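Local coordinates for protein nucleocapsid (Crimean-congo hemorrhagic fever virus, PDB 4AKL) that binds single- and double-stranded RNA, probably takes part in packaging the viral genome, and displays sequence-non-specific double-stranded DNA endonuclease activity, at residues A[34-39]-A[402-407]; A[219-224]-A[277-282]. All coordinates share one frame; numbering follows the deposited sequence.

The two contacts lie at far ends of an elongated chain built of helices and long loops, with almost no strand: their centres are 63 Å apart, on opposite sides of the centre of the chain, and their nearest atoms about 51 Å. Contact 1 joins the loop after helix 10-24 to a 3-10 turn some 360 residues later; its centre is 26 Å from that of the chain. Contact 2 is more local and more peripheral, 37 Å out, and sets a beta turn against helix 270-292. In sequence, both of its segments fall between the two halves of contact 1. DEVD motif residues 266-269 immediately precede the helix used in contact 2.

Contact 1 (A[34-39]-A[402-407]); sequences YSFCES and DAALGS
The ring of Phe36 lies with one face against the backbone of Ala404, whose CA sits 3.5 Å from the ring centroid and 18° off the ring normal, a CH-pi contact displaced toward the rim. The methyl group of Ala404 reaches the far end of the same ring, with CB 3.3 Å from Phe36 CE1 and almost as near to CZ. On the CE2 side the ring meets Ala403 obliquely: Phe36 CE2 is 3.8 Å from the carbonyl carbon of Ala403 and 4.0 Å from its CB. With CG beside the backbone N and anti to the carbonyl carbon (chi1 -77°), the ring projects from its loop onto the 3-10 turn. Next to Phe36, the hydroxyl of Ser35 accepts from Cys37 N in an ST turn (N to OG 3.1 Å), tying together the backbone on either side of the phenylalanine. Successive i to i+3 bonds, Leu405 N to Asp402 O and Gly406 N to Ala403 O, both 2.9 Å, hold the 3-10 turn. Asn24 of helix 10-24 touches both Phe36 and Ala404, so the end of that helix borders the join between the 34-39 loop and the 402-407 segment, which lies between helices 385-392 and 425-440.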
loop_
_atom_site.group_PDB
_atom_site.type_symbol
_atom_site.label_atom_id
_atom_site.label_comp_id
_atom_site.label_asym_id
_atom_site.label_seq_id
_atom_site.Cartn_x
_atom_site.Cartn_y
_atom_site.Cartn_z
ATOM N N TYR A 34 2.464 -11.059 19.847
ATOM C CA TYR A 34 3.137 -12.296 20.293
ATOM C C TYR A 34 3.700 -13.108 19.093
ATOM O O TYR A 34 3.056 -13.241 18.029
ATOM C CB TYR A 34 2.197 -13.159 21.094
ATOM C CG TYR A 34 2.099 -12.795 22.578
ATOM C CD1 TYR A 34 3.066 -13.201 23.467
ATOM C CD2 TYR A 34 1.030 -12.054 23.068
ATOM C CE1 TYR A 34 2.977 -12.876 24.854
ATOM C CE2 TYR A 34 0.918 -11.723 24.416
ATOM C CZ TYR A 34 1.892 -12.130 25.303
ATOM O OH TYR A 34 1.768 -11.794 26.641
ATOM N N SER A 35 4.901 -13.636 19.289
ATOM C CA SER A 35 5.638 -14.290 18.248
ATOM C C SER A 35 6.618 -15.279 18.833
ATOM O O SER A 35 6.659 -15.503 20.064
ATOM C CB SER A 35 6.413 -13.228 17.451
ATOM O OG SER A 35 7.526 -12.807 18.177
ATOM N N PHE A 36 7.416 -15.882 17.961
ATOM C CA PHE A 36 8.470 -16.832 18.386
ATOM C C PHE A 36 9.814 -16.142 18.690
ATOM O O PHE A 36 10.825 -16.823 18.946
ATOM C CB PHE A 36 8.646 -17.936 17.315
ATOM C CG PHE A 36 7.575 -18.981 17.356
ATOM C CD1 PHE A 36 7.640 -20.010 18.287
ATOM C CD2 PHE A 36 6.502 -18.931 16.469
ATOM C CE1 PHE A 36 6.663 -20.969 18.337
ATOM C CE2 PHE A 36 5.494 -19.887 16.499
ATOM C CZ PHE A 36 5.558 -20.912 17.438
ATOM N N CYS A 37 9.825 -14.809 18.698
ATOM C CA CYS A 37 11.078 -14.049 18.803
ATOM C C CYS A 37 11.618 -13.924 20.234
ATOM O O CYS A 37 11.147 -13.107 21.022
ATOM C CB CYS A 37 10.919 -12.642 18.170
ATOM S SG CYS A 37 12.449 -11.750 17.932
ATOM N N GLU A 38 12.631 -14.732 20.539
ATOM C CA GLU A 38 13.329 -14.672 21.846
ATOM C C GLU A 38 14.502 -13.701 21.928
ATOM O O GLU A 38 14.966 -13.400 23.010
ATOM C CB GLU A 38 13.790 -16.057 22.252
ATOM C CG GLU A 38 12.679 -16.826 22.980
ATOM C CD GLU A 38 13.011 -18.275 23.130
ATOM O OE1 GLU A 38 13.900 -18.759 22.374
ATOM O OE2 GLU A 38 12.397 -18.933 23.988
ATOM N N SER A 39 14.985 -13.213 20.805
ATOM C CA SER A 39 16.101 -12.248 20.814
ATOM C C SER A 39 16.211 -11.548 19.501
ATOM O O SER A 39 15.871 -12.098 18.462
ATOM C CB SER A 39 17.440 -12.939 21.128
ATOM O OG SER A 39 17.721 -13.895 20.145
ATOM N N ASP A 402 4.125 -26.180 12.991
ATOM C CA ASP A 402 5.343 -25.962 12.239
ATOM C C ASP A 402 5.735 -24.486 12.128
ATOM O O ASP A 402 6.888 -24.206 11.769
ATOM C CB ASP A 402 5.262 -26.594 10.825
ATOM C CG ASP A 402 5.363 -28.106 10.853
ATOM O OD1 ASP A 402 5.659 -28.655 11.933
ATOM O OD2 ASP A 402 5.146 -28.736 9.788
ATOM N N ALA A 403 4.822 -23.535 12.421
ATOM C CA ALA A 403 5.238 -22.099 12.503
ATOM C C ALA A 403 6.445 -21.927 13.439
ATOM O O ALA A 403 7.289 -21.069 13.201
ATOM C CB ALA A 403 4.095 -21.200 12.945
ATOM N N ALA A 404 6.530 -22.757 14.487
ATOM C CA ALA A 404 7.653 -22.696 15.421
ATOM C C ALA A 404 9.013 -22.930 14.743
ATOM O O ALA A 404 10.023 -22.415 15.212
ATOM C CB ALA A 404 7.434 -23.703 16.679
ATOM N N LEU A 405 9.054 -23.680 13.643
ATOM C CA LEU A 405 10.317 -23.874 12.890
ATOM C C LEU A 405 10.854 -22.535 12.325
ATOM O O LEU A 405 12.051 -22.370 12.047
ATOM C CB LEU A 405 10.125 -24.876 11.754
ATOM C CG LEU A 405 9.684 -26.306 12.132
ATOM C CD1 LEU A 405 9.258 -27.082 10.914
ATOM C CD2 LEU A 405 10.811 -27.059 12.894
ATOM N N GLY A 406 9.929 -21.601 12.147
ATOM C CA GLY A 406 10.233 -20.235 11.726
ATOM C C GLY A 406 10.240 -20.141 10.220
ATOM O O GLY A 406 10.969 -20.854 9.576
ATOM N N SER A 407 9.428 -19.236 9.662
ATOM C CA SER A 407 9.444 -18.987 8.201
ATOM C C SER A 407 9.461 -17.479 8.040
ATOM O O SER A 407 8.572 -16.798 8.530
ATOM C CB SER A 407 8.270 -19.669 7.509
ATOM O OG SER A 407 8.306 -19.399 6.159
#

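Contact 2 (A[219-224]-A[277-282]); sequences DINKSG and VTNLLK
A type I beta turn, Asp219 to Lys222, packs its two central residues, Ile220 and Asn221, against one side of helix 270-292. The turn is closed by the backbone bond from Lys222 N to Asp219 O, 2.9 Å long, while a carboxylate oxygen of Asp219 takes a weak bond from Asn221 N (N to OD2 3.3 Å, 159° at the hydrogen). Both bonds brace the short loop that presents the two side chains.

Ile220 supplies the apolar half. Its CG1 meets CD2 of Leu280 at 4.1 Å, the two side chains crossing at about a right angle. The CG1 branch of Ile220 stands anti to the backbone N (chi1 -162°), which carries it toward the helix, and the end of Leu280 bends over to meet it. Both residues are buried.

At the next residue of the turn, the amide end of Asn221 comes up to Asn279. The two amide planes stand nearly perpendicular, 88° apart, so the groups meet across one another instead of stacking. Asn221 OD1 lies 3.3 Å from CB of Asn279, at the base of that side chain. The same oxygen is hydrogen-bonded to NE2 of His283, one helical turn after Asn279, so the carbonyl end of the Asn221 amide is held by His283, just beyond the 277-282 segment.

The 219-224 loop runs between helices 195-204 and 230-242, and Lys222 is joined to Leu230, where the second of these begins, by a backbone hydrogen bond. Beyond Ile220, Leu280 also packs on Val254 and Leu257, so the Leu280 side chain is shared between the turn and helix 245-263.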
loop_
_atom_site.group_PDB
_atom_site.type_symbol
_atom_site.label_atom_id
_atom_site.label_comp_id
_atom_site.label_asym_id
_atom_site.label_seq_id
_atom_site.Cartn_x
_atom_site.Cartn_y
_atom_site.Cartn_z
ATOM N N ASP A 219 -14.405 37.076 -17.837
ATOM C CA ASP A 219 -15.317 36.052 -18.329
ATOM C C ASP A 219 -15.181 34.739 -17.555
ATOM O O ASP A 219 -14.070 34.347 -17.153
ATOM C CB ASP A 219 -15.086 35.783 -19.808
ATOM C CG ASP A 219 -16.227 34.995 -20.418
ATOM O OD1 ASP A 219 -17.367 35.538 -20.416
ATOM O OD2 ASP A 219 -15.965 33.854 -20.869
ATOM N N ILE A 220 -16.319 34.063 -17.364
ATOM C CA ILE A 220 -16.380 32.821 -16.599
ATOM C C ILE A 220 -15.435 31.714 -17.149
ATOM O O ILE A 220 -14.949 30.869 -16.390
ATOM C CB ILE A 220 -17.837 32.302 -16.535
ATOM C CG1 ILE A 220 -18.017 31.297 -15.412
ATOM C CG2 ILE A 220 -18.267 31.689 -17.880
ATOM C CD1 ILE A 220 -17.762 31.850 -14.033
ATOM N N ASN A 221 -15.180 31.737 -18.449
ATOM C CA ASN A 221 -14.332 30.738 -19.081
ATOM C C ASN A 221 -12.866 31.155 -19.155
ATOM O O ASN A 221 -12.028 30.349 -19.570
ATOM C CB ASN A 221 -14.855 30.424 -20.480
ATOM C CG ASN A 221 -16.274 29.889 -20.457
ATOM O OD1 ASN A 221 -16.579 28.935 -19.730
ATOM N ND2 ASN A 221 -17.155 30.501 -21.249
ATOM N N LYS A 222 -12.549 32.391 -18.743
ATOM C CA LYS A 222 -11.162 32.914 -18.863
ATOM C C LYS A 222 -10.106 31.915 -18.350
ATOM O O LYS A 222 -10.158 31.472 -17.195
ATOM C CB LYS A 222 -10.980 34.288 -18.156
ATOM C CG LYS A 222 -9.680 35.000 -18.585
ATOM C CD LYS A 222 -9.470 36.382 -17.964
ATOM C CE LYS A 222 -8.116 36.985 -18.439
ATOM N NZ LYS A 222 -7.725 38.200 -17.684
ATOM N N SER A 223 -9.170 31.554 -19.215
ATOM C CA SER A 223 -8.047 30.717 -18.805
ATOM C C SER A 223 -6.883 31.613 -18.397
ATOM O O SER A 223 -6.669 32.684 -18.983
ATOM C CB SER A 223 -7.627 29.717 -19.911
ATOM O OG SER A 223 -7.754 30.257 -21.209
ATOM N N GLY A 224 -6.144 31.179 -17.380
ATOM C CA GLY A 224 -4.918 31.861 -16.962
ATOM C C GLY A 224 -3.820 31.155 -17.704
ATOM O O GLY A 224 -4.051 30.635 -18.795
ATOM N N VAL A 277 -24.222 26.947 -18.082
ATOM C CA VAL A 277 -24.370 25.755 -17.264
ATOM C C VAL A 277 -23.412 24.671 -17.776
ATOM O O VAL A 277 -22.629 24.092 -16.987
ATOM C CB VAL A 277 -25.826 25.181 -17.267
ATOM C CG1 VAL A 277 -25.841 23.683 -16.803
ATOM C CG2 VAL A 277 -26.772 26.039 -16.427
ATOM N N THR A 278 -23.481 24.408 -19.090
ATOM C CA THR A 278 -22.591 23.455 -19.735
ATOM C C THR A 278 -21.145 23.757 -19.384
ATOM O O THR A 278 -20.414 22.854 -18.987
ATOM C CB THR A 278 -22.771 23.454 -21.284
ATOM O OG1 THR A 278 -24.093 23.038 -21.597
ATOM C CG2 THR A 278 -21.771 22.482 -21.977
ATOM N N ASN A 279 -20.750 25.029 -19.513
ATOM C CA ASN A 279 -19.353 25.428 -19.317
ATOM C C ASN A 279 -18.847 25.336 -17.892
ATOM O O ASN A 279 -17.681 24.969 -17.669
ATOM C CB ASN A 279 -19.108 26.835 -19.860
ATOM C CG ASN A 279 -19.015 26.863 -21.362
ATOM O OD1 ASN A 279 -18.740 25.846 -22.011
ATOM N ND2 ASN A 279 -19.227 28.037 -21.929
ATOM N N LEU A 280 -19.705 25.663 -16.931
ATOM C CA LEU A 280 -19.364 25.505 -15.523
ATOM C C LEU A 280 -19.090 24.035 -15.212
ATOM O O LEU A 280 -18.154 23.728 -14.450
ATOM C CB LEU A 280 -20.455 26.078 -14.607
ATOM C CG LEU A 280 -20.366 27.598 -14.393
ATOM C CD1 LEU A 280 -21.692 28.235 -13.900
ATOM C CD2 LEU A 280 -19.182 27.883 -13.415
ATOM N N LEU A 281 -19.883 23.122 -15.805
ATOM C CA LEU A 281 -19.666 21.668 -15.593
ATOM C C LEU A 281 -18.330 21.171 -16.154
ATOM O O LEU A 281 -17.688 20.314 -15.512
ATOM C CB LEU A 281 -20.833 20.825 -16.137
ATOM C CG LEU A 281 -22.165 21.075 -15.407
ATOM C CD1 LEU A 281 -23.347 20.368 -16.102
ATOM C CD2 LEU A 281 -22.053 20.656 -13.921
ATOM N N LYS A 282 -17.909 21.682 -17.326
ATOM C CA LYS A 282 -16.575 21.366 -17.873
ATOM C C LYS A 282 -15.532 21.818 -16.858
ATOM O O LYS A 282 -14.595 21.105 -16.563
ATOM C CB LYS A 282 -16.279 22.072 -19.210
ATOM C CG LYS A 282 -17.319 21.950 -20.301
ATOM C CD LYS A 282 -17.584 20.533 -20.685
ATOM C CE LYS A 282 -18.574 20.463 -21.857
ATOM N NZ LYS A 282 -18.315 19.285 -22.725
#